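DNA helicase RecQ (Deinococcus radiodurans, PDB 4Q48) probably couples ATP hydrolysis to the unwinding of duplex DNA, translocating in the 3'-5' direction as a RecQ-family helicase. Local coordinates at residues L84-S96 with G113-M127. Sequence-based numbering, arbitrary orientation.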
loop_
_atom_site.group_PDB
_atom_site.type_symbol
_atom_site.label_atom_id
_atom_site.label_comp_id
_atom_site.label_asym_id
_atom_site.label_seq_id
_atom_site.Cartn_x
_atom_site.Cartn_y
_atom_site.Cartn_z
ATOM N N LEU A 84 7.204 0.177 -25.226
ATOM C CA LEU A 84 6.067 0.699 -25.988
ATOM C C LEU A 84 6.309 0.953 -27.475
ATOM O O LEU A 84 5.392 0.806 -28.285
ATOM C CB LEU A 84 5.578 1.990 -25.330
ATOM C CG LEU A 84 4.542 1.696 -24.244
ATOM C CD1 LEU A 84 4.392 2.863 -23.295
ATOM C CD2 LEU A 84 3.213 1.322 -24.881
ATOM N N ARG A 85 7.555 1.234 -27.844
ATOM C CA ARG A 85 7.838 1.691 -29.194
ATOM C C ARG A 85 7.945 0.522 -30.170
ATOM O O ARG A 85 8.203 0.723 -31.350
ATOM C CB ARG A 85 9.183 2.443 -29.215
ATOM C CG ARG A 85 9.182 3.966 -29.004
ATOM C CD ARG A 85 10.582 4.527 -29.339
ATOM N NE ARG A 85 10.886 5.859 -28.802
ATOM C CZ ARG A 85 10.450 7.023 -29.291
ATOM N NH1 ARG A 85 9.605 7.062 -30.318
ATOM N NH2 ARG A 85 10.824 8.163 -28.708
ATOM N N GLN A 86 7.677 -0.694 -29.703
ATOM C CA GLN A 86 7.652 -1.859 -30.587
ATOM C C GLN A 86 6.263 -2.464 -30.669
ATOM O O GLN A 86 5.995 -3.358 -31.481
ATOM C CB GLN A 86 8.645 -2.922 -30.125
ATOM C CG GLN A 86 10.097 -2.596 -30.430
ATOM C CD GLN A 86 11.055 -3.657 -29.912
ATOM O OE1 GLN A 86 10.644 -4.619 -29.252
ATOM N NE2 GLN A 86 12.340 -3.495 -30.224
ATOM N N ASN A 87 5.364 -1.940 -29.849
ATOM C CA ASN A 87 3.973 -2.327 -29.944
ATOM C C ASN A 87 3.319 -1.459 -31.022
ATOM O O ASN A 87 2.283 -1.803 -31.588
ATOM C CB ASN A 87 3.262 -2.144 -28.584
ATOM C CG ASN A 87 4.064 -2.722 -27.393
ATOM O OD1 ASN A 87 4.929 -3.587 -27.563
ATOM N ND2 ASN A 87 3.763 -2.234 -26.181
ATOM N N GLY A 88 3.981 -0.350 -31.339
ATOM C CA GLY A 88 3.495 0.602 -32.325
ATOM C C GLY A 88 3.355 1.988 -31.702
ATOM O O GLY A 88 3.409 3.002 -32.393
ATOM N N VAL A 89 3.214 2.019 -30.383
ATOM C CA VAL A 89 2.982 3.251 -29.645
ATOM C C VAL A 89 4.175 4.230 -29.647
ATOM O O VAL A 89 5.328 3.854 -29.423
ATOM C CB VAL A 89 2.593 2.910 -28.193
ATOM C CG1 VAL A 89 2.288 4.158 -27.391
ATOM C CG2 VAL A 89 1.437 1.900 -28.177
ATOM N N ARG A 90 3.878 5.500 -29.902
ATOM C CA ARG A 90 4.906 6.533 -29.946
ATOM C C ARG A 90 5.008 7.196 -28.570
ATOM O O ARG A 90 4.014 7.719 -28.065
ATOM C CB ARG A 90 4.575 7.558 -31.029
ATOM C CG ARG A 90 3.936 6.940 -32.284
ATOM C CD ARG A 90 3.323 8.007 -33.157
ATOM N NE ARG A 90 1.948 8.281 -32.731
ATOM C CZ ARG A 90 1.212 9.299 -33.168
ATOM N NH1 ARG A 90 1.711 10.151 -34.054
ATOM N NH2 ARG A 90 -0.017 9.469 -32.710
ATOM N N ALA A 91 6.184 7.162 -27.954
ATOM C CA ALA A 91 6.347 7.779 -26.647
ATOM C C ALA A 91 7.744 8.353 -26.478
ATOM O O ALA A 91 8.663 7.986 -27.212
ATOM C CB ALA A 91 6.061 6.791 -25.556
ATOM N N ALA A 92 7.927 9.207 -25.478
ATOM C CA ALA A 92 9.202 9.880 -25.344
ATOM C C ALA A 92 9.427 10.321 -23.923
ATOM O O ALA A 92 8.533 10.200 -23.087
ATOM C CB ALA A 92 9.266 11.054 -26.284
ATOM N N PHE A 93 10.631 10.805 -23.639
ATOM C CA PHE A 93 10.939 11.268 -22.290
ATOM C C PHE A 93 11.428 12.656 -22.307
ATOM O O PHE A 93 12.254 13.017 -23.135
ATOM C CB PHE A 93 12.030 10.440 -21.614
ATOM C CG PHE A 93 11.731 9.015 -21.559
ATOM C CD1 PHE A 93 10.716 8.548 -20.743
ATOM C CD2 PHE A 93 12.443 8.126 -22.333
ATOM C CE1 PHE A 93 10.409 7.209 -20.688
ATOM C CE2 PHE A 93 12.149 6.787 -22.287
ATOM C CZ PHE A 93 11.130 6.325 -21.450
ATOM N N LEU A 94 10.973 13.399 -21.315
ATOM C CA LEU A 94 11.366 14.764 -21.135
ATOM C C LEU A 94 11.826 14.917 -19.678
ATOM O O LEU A 94 11.032 14.766 -18.749
ATOM C CB LEU A 94 10.188 15.664 -21.484
ATOM C CG LEU A 94 10.344 17.152 -21.760
ATOM C CD1 LEU A 94 11.028 17.326 -23.103
ATOM C CD2 LEU A 94 8.955 17.790 -21.778
ATOM N N ASN A 95 13.112 15.214 -19.498
ATOM C CA ASN A 95 13.699 15.457 -18.179
ATOM C C ASN A 95 15.065 16.132 -18.312
ATOM O O ASN A 95 15.645 16.183 -19.404
ATOM C CB ASN A 95 13.851 14.156 -17.386
ATOM C CG ASN A 95 14.496 13.055 -18.202
ATOM O OD1 ASN A 95 15.691 13.107 -18.487
ATOM N ND2 ASN A 95 13.710 12.053 -18.581
ATOM N N SER A 96 15.600 16.615 -17.195
ATOM C CA SER A 96 16.843 17.377 -17.242
ATOM C C SER A 96 18.115 16.535 -17.371
ATOM O O SER A 96 19.206 17.088 -17.462
ATOM C CB SER A 96 16.939 18.285 -16.014
ATOM O OG SER A 96 15.978 19.330 -16.109
ATOM N N GLY A 113 1.993 16.792 -32.489
ATOM C CA GLY A 113 1.038 15.714 -32.265
ATOM C C GLY A 113 1.638 14.351 -32.606
ATOM O O GLY A 113 0.943 13.425 -32.979
ATOM N N ASP A 114 2.951 14.241 -32.452
ATOM C CA ASP A 114 3.686 13.062 -32.883
ATOM C C ASP A 114 3.829 11.979 -31.803
ATOM O O ASP A 114 4.295 10.876 -32.076
ATOM C CB ASP A 114 5.104 13.482 -33.311
ATOM C CG ASP A 114 5.209 13.834 -34.773
ATOM O OD1 ASP A 114 4.232 13.604 -35.542
ATOM O OD2 ASP A 114 6.310 14.325 -35.140
ATOM N N LEU A 115 3.425 12.281 -30.577
ATOM C CA LEU A 115 3.575 11.314 -29.486
ATOM C C LEU A 115 2.205 10.824 -29.032
ATOM O O LEU A 115 1.176 11.510 -29.199
ATOM C CB LEU A 115 4.327 11.932 -28.309
ATOM C CG LEU A 115 5.569 12.713 -28.746
ATOM C CD1 LEU A 115 6.313 13.329 -27.559
ATOM C CD2 LEU A 115 6.473 11.851 -29.577
ATOM N N ASP A 116 2.178 9.604 -28.529
ATOM C CA ASP A 116 0.983 9.106 -27.894
ATOM C C ASP A 116 1.120 9.292 -26.398
ATOM O O ASP A 116 0.147 9.524 -25.678
ATOM C CB ASP A 116 0.775 7.649 -28.240
ATOM C CG ASP A 116 0.485 7.452 -29.684
ATOM O OD1 ASP A 116 -0.601 7.911 -30.123
ATOM O OD2 ASP A 116 1.329 6.819 -30.361
ATOM N N LEU A 117 2.355 9.159 -25.939
ATOM C CA LEU A 117 2.671 9.295 -24.535
ATOM C C LEU A 117 3.900 10.145 -24.363
ATOM O O LEU A 117 4.839 10.065 -25.151
ATOM C CB LEU A 117 2.896 7.932 -23.879
ATOM C CG LEU A 117 1.685 7.023 -23.887
ATOM C CD1 LEU A 117 2.127 5.617 -23.607
ATOM C CD2 LEU A 117 0.673 7.513 -22.884
ATOM N N LEU A 118 3.866 11.003 -23.362
ATOM C CA LEU A 118 5.040 11.732 -22.965
ATOM C C LEU A 118 5.299 11.506 -21.481
ATOM O O LEU A 118 4.496 11.877 -20.614
ATOM C CB LEU A 118 4.888 13.213 -23.255
ATOM C CG LEU A 118 6.148 13.944 -22.799
ATOM C CD1 LEU A 118 7.312 13.565 -23.685
ATOM C CD2 LEU A 118 5.946 15.431 -22.803
ATOM N N TYR A 119 6.415 10.858 -21.188
ATOM C CA TYR A 119 6.838 10.662 -19.809
ATOM C C TYR A 119 7.694 11.855 -19.370
ATOM O O TYR A 119 8.685 12.202 -20.019
ATOM C CB TYR A 119 7.584 9.323 -19.683
ATOM C CG TYR A 119 6.660 8.116 -19.731
ATOM C CD1 TYR A 119 6.339 7.488 -20.928
ATOM C CD2 TYR A 119 6.075 7.642 -18.577
ATOM C CE1 TYR A 119 5.480 6.393 -20.952
ATOM C CE2 TYR A 119 5.237 6.565 -18.592
ATOM C CZ TYR A 119 4.935 5.941 -19.766
ATOM O OH TYR A 119 4.072 4.862 -19.707
ATOM N N VAL A 120 7.314 12.490 -18.272
ATOM C CA VAL A 120 7.986 13.710 -17.878
ATOM C C VAL A 120 8.197 13.770 -16.371
ATOM O O VAL A 120 7.274 13.593 -15.590
ATOM C CB VAL A 120 7.171 14.952 -18.364
ATOM C CG1 VAL A 120 5.695 14.790 -18.026
ATOM C CG2 VAL A 120 7.728 16.259 -17.806
ATOM N N ALA A 121 9.435 14.005 -15.973
ATOM C CA ALA A 121 9.757 14.181 -14.583
ATOM C C ALA A 121 9.014 15.413 -14.084
ATOM O O ALA A 121 8.834 16.375 -14.825
ATOM C CB ALA A 121 11.253 14.336 -14.404
ATOM N N PRO A 122 8.603 15.395 -12.809
ATOM C CA PRO A 122 7.910 16.517 -12.165
ATOM C C PRO A 122 8.709 17.802 -12.266
ATOM O O PRO A 122 8.164 18.898 -12.414
ATOM C CB PRO A 122 7.814 16.066 -10.706
ATOM C CG PRO A 122 7.872 14.588 -10.768
ATOM C CD PRO A 122 8.768 14.248 -11.901
ATOM N N GLU A 123 10.022 17.640 -12.200
ATOM C CA GLU A 123 10.962 18.750 -12.259
ATOM C C GLU A 123 10.782 19.486 -13.590
ATOM O O GLU A 123 10.697 20.715 -13.624
ATOM C CB GLU A 123 12.396 18.219 -12.058
ATOM C CG GLU A 123 13.498 19.003 -12.723
ATOM C CD GLU A 123 13.679 18.621 -14.183
ATOM O OE1 GLU A 123 13.349 17.467 -14.549
ATOM O OE2 GLU A 123 14.142 19.483 -14.963
ATOM N N ARG A 124 10.713 18.730 -14.683
ATOM C CA ARG A 124 10.450 19.345 -15.974
ATOM C C ARG A 124 9.032 19.943 -16.041
ATOM O O ARG A 124 8.871 21.079 -16.458
ATOM C CB ARG A 124 10.647 18.330 -17.098
ATOM C CG ARG A 124 10.885 18.963 -18.453
ATOM C CD ARG A 124 12.223 19.653 -18.461
ATOM N NE ARG A 124 12.528 20.230 -19.758
ATOM C CZ ARG A 124 13.693 20.785 -20.049
ATOM N NH1 ARG A 124 14.646 20.819 -19.124
ATOM N NH2 ARG A 124 13.911 21.293 -21.256
ATOM N N LEU A 125 8.021 19.183 -15.622
ATOM C CA LEU A 125 6.627 19.580 -15.773
ATOM C C LEU A 125 6.269 20.897 -15.093
ATOM O O LEU A 125 5.526 21.711 -15.647
ATOM C CB LEU A 125 5.696 18.496 -15.241
ATOM C CG LEU A 125 4.229 18.925 -15.168
ATOM C CD1 LEU A 125 3.672 19.025 -16.565
ATOM C CD2 LEU A 125 3.367 17.974 -14.336
ATOM N N LEU A 126 6.799 21.124 -13.899
ATOM C CA LEU A 126 6.307 22.239 -13.098
ATOM C C LEU A 126 6.972 23.547 -13.483
ATOM O O LEU A 126 6.545 24.613 -13.030
ATOM C CB LEU A 126 6.494 21.943 -11.604
ATOM C CG LEU A 126 5.677 20.759 -11.090
ATOM C CD1 LEU A 126 6.342 20.105 -9.895
ATOM C CD2 LEU A 126 4.288 21.224 -10.733
ATOM N N MET A 127 8.009 23.467 -14.314
ATOM C CA MET A 127 8.671 24.661 -14.848
ATOM C C MET A 127 7.656 25.530 -15.628
ATOM O O MET A 127 6.895 25.010 -16.481
ATOM C CB MET A 127 9.835 24.284 -15.770
ATOM C CG MET A 127 11.061 23.690 -15.115
ATOM S SD MET A 127 12.277 23.259 -16.388
ATOM C CE MET A 127 13.756 23.033 -15.384
#
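Arg90 and Asp116 meet just ahead of the two strands, through both backbone and side chain, a worked example of a salt bridge set at the start of a parallel strand pair. Arg90 presents one flank of its guanidinium to the carboxylate, NE to Asp116 OD2 at 2.9 Å and NH2 to Asp116 OD1 at 3.1 Å. The arginine chain bends at chi3 (-87°), and its nitrogens meet both oxygens from above the carboxylate plane, the two flat groups being 61° apart. OD2 also accepts the Arg90 amide through its anti lone pair, while Arg90 O takes the amides of Asp116 and Leu117. An alanine in place of Asp116 would probably leave the guanidinium without its mate and the Arg90 N-H without its acceptor.

Beyond this, backbone bonds run in parallel register from a weak Ala92 N to Leu117 O link to Ala121 N on Leu94 O.

Apolar contacts occupy both faces. On one, Leu84 CD1 meets Leu117 CD1 at 3.6 Å, and the edge of the Phe93 ring reaches Tyr119 CB, the two rings inclined at 47°; Tyr119 OH bonds to Tyr56 and Gln57 of helix 50-62. On the other, Leu94 CD2 touches Leu118 CD2 at 4.0 Å, and Val106 of helix 100-111 packs on Ala92 and Leu118.

Strand 91-94, helix 100-111 and strand 117-120 thus form a beta-alpha-beta crossover at the margin of the first RecA-like helicase domain.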